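Local coordinates for protein EvdO2 (Micromonospora carbonacea, PDB 4XAB) that probably acts as a non-haem, 2-oxoglutarate-dependent oxygenase of the phytanoyl-CoA dioxygenase family in the oxidative cyclisations of orthosomycin antibiotic biosynthesis, at residues H90-R95 and Y229-F233; T126-E132 and F211-A217; V171-H175 and L186-V191. One frame throughout, in Å; residues are numbered along the deposited sequence.

Interaction 1. Residues H90-R95 and Y229-F233; sequences HFARCR and YVLVF
Phe233, Leu231 and Tyr229 all send their side chains from strand 226-234 toward helix 89-102, where His90, Phe91, Cys94 and Arg95 receive them. This is the helix-on-sheet layer of the double-stranded beta-helix (cupin) fold: the helix lies against one face of the larger antiparallel sheet, the two short axes 9.9 Å apart and running at 44°. No hydrogen bond crosses between the segments; the contact is apolar and aromatic. Among the aliphatic contacts Leu231 takes the middle. Its CD1 sits 3.9 Å from CB of Cys94 and also meets CE1 of His90, while its CD2 comes to the rim of the Phe91 ring, in the ring plane, 4.0 Å from CD1. The aromatic contacts lie on both sides of this leucine along the strand. At one end CE1 of His90 approaches the edge of the Tyr229 ring at CD2 (3.9 Å), and the imidazole's NE2 is hydrogen-bonded to OG1 of Thr148 on strand 139-149. At the other end the Phe91 and Phe233 rings meet at 41°, their centroids 5.7 Å apart; CG of Phe91 trans to its own N (chi1 170°) carries that ring from the helix to the strand, where Phe111 also meets it edge-to-face. Backbone and aliphatic contacts close the end of the helix segment: Arg95 rests CB and CG against CE2 of Phe233 and leads its guanidinium away to a salt bridge with Glu106. With a serine in place of Phe233, Phe91 would probably lose one of its two ring partners and a gap would open beside Cys94 and Arg95. The ring tip is pressed close to the helix backbone, with CZ of Phe233 3.5 Å from CA of Arg95.

Interaction 2. Residues T126-E132 and F211-A217; sequences TPWHQDE and FRTPHYA. With NI (nickel (II) ion), chain B.
His215 reaches across to His129 and Asp131 at the nickel ion. From CB, its CG is set between the backbone N and the carbonyl carbon (chi1 50°), which turns the imidazole toward segment 126-132. CG of His215 lies 4.2 Å from O of His129, which overlies one face of the ring. ND1 donates in the ring plane to O of Thr213, a bond that fixes the ring's rotation. CD2 of His215 passes 3.4 Å from CE1 of His129, and its own CE1 runs up to OD1 of Asp131, whose carboxylate stands almost upright to the ring, at 84°. At the tip NE2 of His215 binds nickel at 2.1 Å. His129 supplies its NE2 to the metal at 2.0 Å, its ND1 steadied by O of Pro127, and Asp131 adds OD1 at 2.1 Å. This is the HxD...H facial triad of non-haem oxygenases in a double-stranded beta-helix, here holding nickel where iron is probably the natural metal. Water 2 is a further ligand and donates to OD2 of Asp131, which His209 also holds. The backbones pair antiparallel at His129 with His215 and at Thr126 with Ala217, a beta bulge shifting the register in between. Beside the bulge, CB of Tyr216 sits over the face of the Trp128 five-membered ring, 3.5 Å from its centroid, and the Tyr216 ring forms an offset stack with it. Beyond the metal, Arg212 grips Glu132 side-on: NE meets OE1 from above the carboxylate plane and NH2 meets OE2 at 2.9 Å, while Arg246 forms a second salt bridge to OE2.

Interaction 3. Residues V171-H175 and L186-V191; sequences VLPHH and LMTDDV
Thr188 meets His174 and Pro173 at once. Its OG1 donates to O of Pro173 at 2.7 Å, tilted 21° from the carbonyl plane, and its CB lies squarely over the His174 ring, 3.9 Å from the centroid. One residue along, His175 and Met187 form a backbone hydrogen-bonded antiparallel pair, with N of His175 2.9 Å from O of Met187 and the return bond of equal length. Their side chains run side by side in the same direction: CG of Met187 rests on a face of the His175 imidazole, 3.4 Å from CE1. NE2 of His175 reaches OD2 of Asp189 in a weak bond of 3.4 Å. Farther along, Leu172 packs CD1 on CG2 of Val191, and the Pro173 ring meets OD2 of Asp190. Around these contacts a second shell fixes the groups. OG1 of Thr188 accepts from N of Asp190 in an ST turn; OG1 anti to the backbone N (chi1 -178°) lets it serve both this turn and Pro173. Water 3 joins O of Pro173, N of Asp189 and OD2 of Asp190. The His174 ring is turned by its ND1, which donates to O of Leu172 at 2.6 Å from above the carbonyl plane, while its NE2 is bonded to the backbone N of Gln130, next to the metal ligands His129 and Asp131. Trp248 meets this ring as well. Since NE2 must accept from that N-H while ND1 donates, His174 is probably neutral, with its proton on ND1; the two bonds together tie this hairpin to the chain that carries the metal.

Overall arrangement
Interaction 2 holds the nickel ion, and the other two flank it on opposite sides of the chain's centre. Interaction 1 lies about 19 Å away, centre to centre, and packs a helix against the larger sheet; the side chain of Leu231 is about 13 Å from the nickel. The two meet where CG1 of Val232 comes 3.7 Å from CZ of Phe211. Interaction 3 is nearer, with its centre about 9 Å from that of interaction 2. OE1 of Gln130 probably accepts from N of Leu172 at 2.8 Å, and N of Thr188 probably donates to O of Trp128 at 2.9 Å. Interactions 1 and 3 do not touch, their nearest atoms being about 15 Å apart.

Interaction 1. Residues H90-R95 and Y229-F233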
loop_
_atom_site.group_PDB
_atom_site.type_symbol
_atom_site.label_atom_id
_atom_site.label_comp_id
_atom_site.label_asym_id
_atom_site.label_seq_id
_atom_site.Cartn_x
_atom_site.Cartn_y
_atom_site.Cartn_z
ATOM N N HIS A 90 16.676 -3.377 -2.872
ATOM C CA HIS A 90 15.506 -2.517 -2.679
ATOM C C HIS A 90 14.824 -2.872 -1.361
ATOM O O HIS A 90 14.420 -1.990 -0.607
ATOM C CB HIS A 90 14.511 -2.637 -3.843
ATOM C CG HIS A 90 13.179 -1.993 -3.570
ATOM N ND1 HIS A 90 12.098 -2.699 -3.088
ATOM C CD2 HIS A 90 12.763 -0.706 -3.691
ATOM C CE1 HIS A 90 11.068 -1.882 -2.938
ATOM N NE2 HIS A 90 11.446 -0.668 -3.294
ATOM N N PHE A 91 14.707 -4.160 -1.068
ATOM C CA PHE A 91 14.126 -4.545 0.211
ATOM C C PHE A 91 14.963 -3.994 1.364
ATOM O O PHE A 91 14.430 -3.406 2.307
ATOM C CB PHE A 91 14.010 -6.062 0.351
ATOM C CG PHE A 91 13.645 -6.501 1.745
ATOM C CD1 PHE A 91 12.321 -6.526 2.152
ATOM C CD2 PHE A 91 14.635 -6.868 2.661
ATOM C CE1 PHE A 91 11.985 -6.919 3.435
ATOM C CE2 PHE A 91 14.298 -7.249 3.941
ATOM C CZ PHE A 91 12.977 -7.281 4.325
ATOM N N ALA A 92 16.274 -4.194 1.279
ATOM C CA ALA A 92 17.174 -3.799 2.351
ATOM C C ALA A 92 17.108 -2.296 2.568
ATOM O O ALA A 92 17.148 -1.817 3.704
ATOM C CB ALA A 92 18.600 -4.232 2.034
ATOM N N ARG A 93 17.014 -1.567 1.457
ATOM C CA ARG A 93 16.943 -0.120 1.450
ATOM C C ARG A 93 15.659 0.327 2.142
ATOM O O ARG A 93 15.659 1.248 2.962
ATOM C CB ARG A 93 16.997 0.386 -0.006
ATOM C CG ARG A 93 17.193 1.866 -0.215
ATOM C CD ARG A 93 17.294 2.182 -1.728
ATOM N NE ARG A 93 18.289 1.336 -2.401
ATOM C CZ ARG A 93 18.036 0.555 -3.453
ATOM N NH1 ARG A 93 16.816 0.508 -3.981
ATOM N NH2 ARG A 93 19.008 -0.186 -3.982
ATOM N N CYS A 94 14.566 -0.343 1.810
ATOM C CA CYS A 94 13.278 -0.023 2.415
ATOM C C CYS A 94 13.248 -0.360 3.914
ATOM O O CYS A 94 12.653 0.380 4.702
ATOM C CB CYS A 94 12.157 -0.759 1.683
ATOM S SG CYS A 94 11.794 -0.057 0.048
ATOM N N ARG A 95 13.889 -1.465 4.305
ATOM C CA ARG A 95 13.923 -1.843 5.725
ATOM C C ARG A 95 14.681 -0.775 6.518
ATOM O O ARG A 95 14.299 -0.408 7.636
ATOM C CB ARG A 95 14.560 -3.230 5.911
ATOM C CG ARG A 95 14.491 -3.786 7.338
ATOM C CD ARG A 95 15.142 -5.173 7.423
ATOM N NE ARG A 95 16.508 -5.130 6.905
ATOM C CZ ARG A 95 17.210 -6.187 6.506
ATOM N NH1 ARG A 95 16.686 -7.401 6.562
ATOM N NH2 ARG A 95 18.443 -6.019 6.040
ATOM N N TYR A 229 4.419 -2.158 -5.695
ATOM C CA TYR A 229 4.950 -3.198 -4.837
ATOM C C TYR A 229 5.026 -2.604 -3.445
ATOM O O TYR A 229 5.687 -1.586 -3.231
ATOM C CB TYR A 229 6.318 -3.674 -5.312
ATOM C CG TYR A 229 6.988 -4.679 -4.404
ATOM C CD1 TYR A 229 6.411 -5.920 -4.161
ATOM C CD2 TYR A 229 8.212 -4.402 -3.808
ATOM C CE1 TYR A 229 7.024 -6.846 -3.344
ATOM C CE2 TYR A 229 8.836 -5.328 -2.989
ATOM C CZ TYR A 229 8.239 -6.546 -2.763
ATOM O OH TYR A 229 8.846 -7.475 -1.949
ATOM N N VAL A 230 4.314 -3.216 -2.511
ATOM C CA VAL A 230 4.168 -2.637 -1.187
ATOM C C VAL A 230 4.930 -3.483 -0.183
ATOM O O VAL A 230 4.780 -4.702 -0.149
ATOM C CB VAL A 230 2.679 -2.543 -0.759
ATOM C CG1 VAL A 230 2.570 -1.868 0.590
ATOM C CG2 VAL A 230 1.865 -1.773 -1.800
ATOM N N LEU A 231 5.760 -2.838 0.628
ATOM C CA LEU A 231 6.415 -3.524 1.731
ATOM C C LEU A 231 5.876 -2.960 3.026
ATOM O O LEU A 231 5.800 -1.749 3.206
ATOM C CB LEU A 231 7.928 -3.352 1.654
ATOM C CG LEU A 231 8.607 -4.196 0.582
ATOM C CD1 LEU A 231 10.032 -3.690 0.354
ATOM C CD2 LEU A 231 8.608 -5.667 1.019
ATOM N N VAL A 232 5.457 -3.853 3.911
ATOM C CA VAL A 232 4.955 -3.478 5.220
ATOM C C VAL A 232 5.975 -3.846 6.287
ATOM O O VAL A 232 6.493 -4.940 6.276
ATOM C CB VAL A 232 3.627 -4.178 5.502
ATOM C CG1 VAL A 232 3.183 -3.915 6.930
ATOM C CG2 VAL A 232 2.591 -3.716 4.480
ATOM N N PHE A 233 6.294 -2.897 7.161
ATOM C CA PHE A 233 7.235 -3.111 8.255
ATOM C C PHE A 233 6.529 -2.758 9.546
ATOM O O PHE A 233 5.888 -1.705 9.637
ATOM C CB PHE A 233 8.500 -2.251 8.080
ATOM C CG PHE A 233 9.346 -2.649 6.898
ATOM C CD1 PHE A 233 9.216 -1.997 5.671
ATOM C CD2 PHE A 233 10.263 -3.683 7.004
ATOM C CE1 PHE A 233 9.994 -2.373 4.593
ATOM C CE2 PHE A 233 11.041 -4.062 5.924
ATOM C CZ PHE A 233 10.900 -3.401 4.709
#

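Interaction 2. Residues T126-E132 and F211-A217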
loop_
_atom_site.group_PDB
_atom_site.type_symbol
_atom_site.label_atom_id
_atom_site.label_comp_id
_atom_site.label_asym_id
_atom_site.label_seq_id
_atom_site.Cartn_x
_atom_site.Cartn_y
_atom_site.Cartn_z
ATOM N N THR A 126 -10.039 2.931 -4.417
ATOM C CA THR A 126 -9.804 2.357 -3.102
ATOM C C THR A 126 -10.310 3.379 -2.094
ATOM O O THR A 126 -9.716 4.450 -1.936
ATOM C CB THR A 126 -8.320 2.046 -2.869
ATOM O OG1 THR A 126 -7.848 1.203 -3.931
ATOM C CG2 THR A 126 -8.141 1.324 -1.538
ATOM N N PRO A 127 -11.446 3.078 -1.446
ATOM C CA PRO A 127 -12.101 4.099 -0.626
ATOM C C PRO A 127 -11.238 4.515 0.548
ATOM O O PRO A 127 -10.348 3.755 0.943
ATOM C CB PRO A 127 -13.377 3.396 -0.144
ATOM C CG PRO A 127 -13.633 2.349 -1.177
ATOM C CD PRO A 127 -12.266 1.862 -1.572
ATOM N N TRP A 128 -11.486 5.707 1.078
ATOM C CA TRP A 128 -10.825 6.151 2.304
ATOM C C TRP A 128 -10.821 5.071 3.382
ATOM O O TRP A 128 -11.849 4.476 3.675
ATOM C CB TRP A 128 -11.501 7.407 2.849
ATOM C CG TRP A 128 -11.145 8.623 2.077
ATOM C CD1 TRP A 128 -11.921 9.273 1.155
ATOM C CD2 TRP A 128 -9.914 9.340 2.151
ATOM N NE1 TRP A 128 -11.245 10.355 0.655
ATOM C CE2 TRP A 128 -10.005 10.415 1.242
ATOM C CE3 TRP A 128 -8.736 9.170 2.887
ATOM C CZ2 TRP A 128 -8.966 11.325 1.057
ATOM C CZ3 TRP A 128 -7.702 10.074 2.708
ATOM C CH2 TRP A 128 -7.821 11.140 1.793
ATOM N N HIS A 129 -9.647 4.830 3.965
ATOM C CA HIS A 129 -9.494 3.863 5.046
ATOM C C HIS A 129 -8.219 4.153 5.804
ATOM O O HIS A 129 -7.352 4.886 5.327
ATOM C CB HIS A 129 -9.454 2.412 4.516
ATOM C CG HIS A 129 -8.217 2.086 3.726
ATOM N ND1 HIS A 129 -8.043 2.486 2.416
ATOM C CD2 HIS A 129 -7.087 1.417 4.067
ATOM C CE1 HIS A 129 -6.862 2.074 1.982
ATOM N NE2 HIS A 129 -6.255 1.427 2.965
ATOM N N GLN A 130 -8.109 3.558 6.990
ATOM C CA GLN A 130 -6.842 3.503 7.701
ATOM C C GLN A 130 -6.442 2.045 7.763
ATOM O O GLN A 130 -7.280 1.176 8.028
ATOM C CB GLN A 130 -6.962 4.097 9.103
ATOM C CG GLN A 130 -7.148 5.588 9.113
ATOM C CD GLN A 130 -7.810 6.048 10.382
ATOM O OE1 GLN A 130 -8.977 5.734 10.621
ATOM N NE2 GLN A 130 -7.075 6.785 11.209
ATOM N N ASP A 131 -5.168 1.758 7.513
ATOM C CA ASP A 131 -4.748 0.367 7.472
ATOM C C ASP A 131 -4.977 -0.286 8.841
ATOM O O ASP A 131 -5.282 -1.477 8.929
ATOM C CB ASP A 131 -3.277 0.256 7.037
ATOM C CG ASP A 131 -3.071 0.624 5.580
ATOM O OD1 ASP A 131 -4.063 0.658 4.821
ATOM O OD2 ASP A 131 -1.922 0.904 5.193
ATOM N N GLU A 132 -4.857 0.495 9.911
ATOM C CA GLU A 132 -5.075 -0.058 11.254
ATOM C C GLU A 132 -6.519 -0.550 11.457
ATOM O O GLU A 132 -6.784 -1.392 12.315
ATOM C CB GLU A 132 -4.719 0.972 12.333
ATOM C CG GLU A 132 -4.693 0.351 13.742
ATOM C CD GLU A 132 -3.999 1.224 14.762
ATOM O OE1 GLU A 132 -3.187 2.079 14.365
ATOM O OE2 GLU A 132 -4.281 1.057 15.967
ATOM N N PHE A 211 0.474 3.275 9.783
ATOM C CA PHE A 211 -0.706 2.430 9.877
ATOM C C PHE A 211 -1.990 3.222 10.141
ATOM O O PHE A 211 -3.091 2.741 9.840
ATOM C CB PHE A 211 -0.519 1.386 10.988
ATOM C CG PHE A 211 0.310 0.198 10.587
ATOM C CD1 PHE A 211 0.715 0.016 9.279
ATOM C CD2 PHE A 211 0.681 -0.743 11.538
ATOM C CE1 PHE A 211 1.476 -1.090 8.917
ATOM C CE2 PHE A 211 1.429 -1.852 11.179
ATOM C CZ PHE A 211 1.830 -2.020 9.868
ATOM N N ARG A 212 -1.874 4.414 10.722
ATOM C CA ARG A 212 -3.085 5.165 11.080
ATOM C C ARG A 212 -3.378 6.346 10.139
ATOM O O ARG A 212 -4.359 7.059 10.320
ATOM C CB ARG A 212 -2.984 5.658 12.523
ATOM C CG ARG A 212 -4.311 5.720 13.254
ATOM C CD ARG A 212 -4.100 5.955 14.740
ATOM N NE ARG A 212 -3.864 4.720 15.484
ATOM C CZ ARG A 212 -3.810 4.658 16.812
ATOM N NH1 ARG A 212 -3.956 5.765 17.527
ATOM N NH2 ARG A 212 -3.604 3.501 17.427
ATOM N N THR A 213 -2.546 6.564 9.131
ATOM C CA THR A 213 -2.842 7.664 8.215
ATOM C C THR A 213 -3.956 7.313 7.232
ATOM O O THR A 213 -3.826 6.362 6.473
ATOM C CB THR A 213 -1.590 8.064 7.423
ATOM O OG1 THR A 213 -0.527 8.285 8.347
ATOM C CG2 THR A 213 -1.846 9.339 6.600
ATOM N N PRO A 214 -5.052 8.091 7.232
ATOM C CA PRO A 214 -6.104 7.780 6.254
ATOM C C PRO A 214 -5.612 7.979 4.825
ATOM O O PRO A 214 -4.882 8.946 4.543
ATOM C CB PRO A 214 -7.222 8.782 6.592
ATOM C CG PRO A 214 -6.948 9.197 8.017
ATOM C CD PRO A 214 -5.431 9.204 8.116
ATOM N N HIS A 215 -5.970 7.054 3.939
ATOM C CA HIS A 215 -5.621 7.226 2.535
ATOM C C HIS A 215 -6.695 6.689 1.606
ATOM O O HIS A 215 -7.556 5.916 2.005
ATOM C CB HIS A 215 -4.258 6.578 2.215
ATOM C CG HIS A 215 -4.115 5.165 2.699
ATOM N ND1 HIS A 215 -3.907 4.847 4.024
ATOM C CD2 HIS A 215 -4.111 3.990 2.026
ATOM C CE1 HIS A 215 -3.810 3.533 4.148
ATOM N NE2 HIS A 215 -3.914 2.991 2.951
ATOM N N TYR A 216 -6.611 7.123 0.352
ATOM C CA TYR A 216 -7.605 6.848 -0.681
ATOM C C TYR A 216 -6.844 6.703 -1.981
ATOM O O TYR A 216 -5.798 7.321 -2.146
ATOM C CB TYR A 216 -8.614 7.994 -0.748
ATOM C CG TYR A 216 -9.355 8.165 -2.047
ATOM C CD1 TYR A 216 -8.808 8.889 -3.104
ATOM C CD2 TYR A 216 -10.625 7.637 -2.200
ATOM C CE1 TYR A 216 -9.496 9.052 -4.282
ATOM C CE2 TYR A 216 -11.321 7.796 -3.372
ATOM C CZ TYR A 216 -10.751 8.500 -4.408
ATOM O OH TYR A 216 -11.454 8.664 -5.572
ATOM N N ALA A 217 -7.342 5.882 -2.897
ATOM C CA ALA A 217 -6.780 5.864 -4.248
ATOM C C ALA A 217 -7.895 5.964 -5.261
ATOM O O ALA A 217 -8.910 5.283 -5.147
ATOM C CB ALA A 217 -5.953 4.603 -4.491
HETATM NI NI NI B . -4.270 0.955 2.796
HETATM O O HOH W 1 -3.187 3.763 7.157
HETATM O O HOH W 2 -2.302 0.632 2.539
#

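Interaction 3. Residues V171-H175 and L186-V191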
loop_
_atom_site.group_PDB
_atom_site.type_symbol
_atom_site.label_atom_id
_atom_site.label_comp_id
_atom_site.label_asym_id
_atom_site.label_seq_id
_atom_site.Cartn_x
_atom_site.Cartn_y
_atom_site.Cartn_z
ATOM N N VAL A 171 -8.653 5.921 15.133
ATOM C CA VAL A 171 -9.059 4.999 14.089
ATOM C C VAL A 171 -10.531 5.311 13.891
ATOM O O VAL A 171 -11.354 5.102 14.777
ATOM C CB VAL A 171 -8.818 3.533 14.456
ATOM C CG1 VAL A 171 -9.373 2.624 13.351
ATOM C CG2 VAL A 171 -7.327 3.294 14.647
ATOM N N LEU A 172 -10.818 5.883 12.732
ATOM C CA LEU A 172 -12.137 6.376 12.356
ATOM C C LEU A 172 -13.147 5.253 12.226
ATOM O O LEU A 172 -12.771 4.103 12.038
ATOM C CB LEU A 172 -12.010 7.133 11.035
ATOM C CG LEU A 172 -11.136 8.375 11.153
ATOM C CD1 LEU A 172 -10.702 8.874 9.786
ATOM C CD2 LEU A 172 -11.895 9.454 11.930
ATOM N N PRO A 173 -14.443 5.580 12.348
ATOM C CA PRO A 173 -15.430 4.522 12.131
ATOM C C PRO A 173 -15.300 3.951 10.724
ATOM O O PRO A 173 -15.271 4.706 9.757
ATOM C CB PRO A 173 -16.767 5.242 12.320
ATOM C CG PRO A 173 -16.455 6.400 13.211
ATOM C CD PRO A 173 -15.061 6.840 12.796
ATOM N N HIS A 174 -15.213 2.635 10.614
ATOM C CA HIS A 174 -15.181 2.002 9.302
ATOM C C HIS A 174 -16.353 1.045 9.167
ATOM O O HIS A 174 -16.935 0.598 10.157
ATOM C CB HIS A 174 -13.869 1.232 9.072
ATOM C CG HIS A 174 -12.671 2.097 8.807
ATOM N ND1 HIS A 174 -12.181 3.006 9.722
ATOM C CD2 HIS A 174 -11.836 2.153 7.740
ATOM C CE1 HIS A 174 -11.101 3.591 9.224
ATOM N NE2 HIS A 174 -10.876 3.094 8.021
ATOM N N HIS A 175 -16.697 0.722 7.932
ATOM C CA HIS A 175 -17.675 -0.325 7.687
ATOM C C HIS A 175 -17.248 -1.087 6.457
ATOM O O HIS A 175 -16.450 -0.595 5.669
ATOM C CB HIS A 175 -19.074 0.254 7.517
ATOM C CG HIS A 175 -19.164 1.342 6.498
ATOM N ND1 HIS A 175 -19.542 1.110 5.192
ATOM C CD2 HIS A 175 -18.939 2.674 6.594
ATOM C CE1 HIS A 175 -19.536 2.251 4.526
ATOM N NE2 HIS A 175 -19.181 3.215 5.355
ATOM N N LEU A 186 -12.737 -2.444 3.596
ATOM C CA LEU A 186 -13.346 -1.495 4.523
ATOM C C LEU A 186 -13.295 -0.072 3.986
ATOM O O LEU A 186 -12.447 0.253 3.149
ATOM C CB LEU A 186 -12.617 -1.539 5.874
ATOM C CG LEU A 186 -12.676 -2.829 6.691
ATOM C CD1 LEU A 186 -11.693 -2.707 7.873
ATOM C CD2 LEU A 186 -14.070 -3.047 7.197
ATOM N N MET A 187 -14.189 0.781 4.476
ATOM C CA MET A 187 -14.098 2.202 4.177
ATOM C C MET A 187 -14.572 3.048 5.338
ATOM O O MET A 187 -15.288 2.564 6.216
ATOM C CB MET A 187 -14.915 2.547 2.931
ATOM C CG MET A 187 -16.398 2.389 3.125
ATOM S SD MET A 187 -17.267 2.898 1.625
ATOM C CE MET A 187 -16.688 4.584 1.487
ATOM N N THR A 188 -14.163 4.315 5.335
ATOM C CA THR A 188 -14.721 5.281 6.267
ATOM C C THR A 188 -15.335 6.441 5.489
ATOM O O THR A 188 -14.863 6.778 4.407
ATOM C CB THR A 188 -13.664 5.813 7.272
ATOM O OG1 THR A 188 -14.306 6.711 8.184
ATOM C CG2 THR A 188 -12.487 6.520 6.573
ATOM N N ASP A 189 -16.396 7.026 6.037
ATOM C CA ASP A 189 -17.027 8.210 5.460
ATOM C C ASP A 189 -16.489 9.466 6.129
ATOM O O ASP A 189 -16.860 10.580 5.782
ATOM C CB ASP A 189 -18.549 8.167 5.634
ATOM C CG ASP A 189 -19.199 7.018 4.883
ATOM O OD1 ASP A 189 -18.754 6.704 3.758
ATOM O OD2 ASP A 189 -20.168 6.438 5.420
ATOM N N ASP A 190 -15.619 9.277 7.108
ATOM C CA ASP A 190 -15.254 10.363 8.001
ATOM C C ASP A 190 -13.938 11.033 7.656
ATOM O O ASP A 190 -13.165 11.399 8.541
ATOM C CB ASP A 190 -15.243 9.831 9.440
ATOM C CG ASP A 190 -16.643 9.484 9.926
ATOM O OD1 ASP A 190 -17.537 10.340 9.784
ATOM O OD2 ASP A 190 -16.869 8.356 10.421
ATOM N N VAL A 191 -13.696 11.210 6.357
ATOM C CA VAL A 191 -12.578 12.016 5.882
ATOM C C VAL A 191 -13.117 13.113 4.969
ATOM O O VAL A 191 -13.941 12.848 4.098
ATOM C CB VAL A 191 -11.524 11.172 5.107
ATOM C CG1 VAL A 191 -10.417 12.072 4.549
ATOM C CG2 VAL A 191 -10.929 10.098 6.005
HETATM O O HOH W 3 -17.667 6.317 8.617
#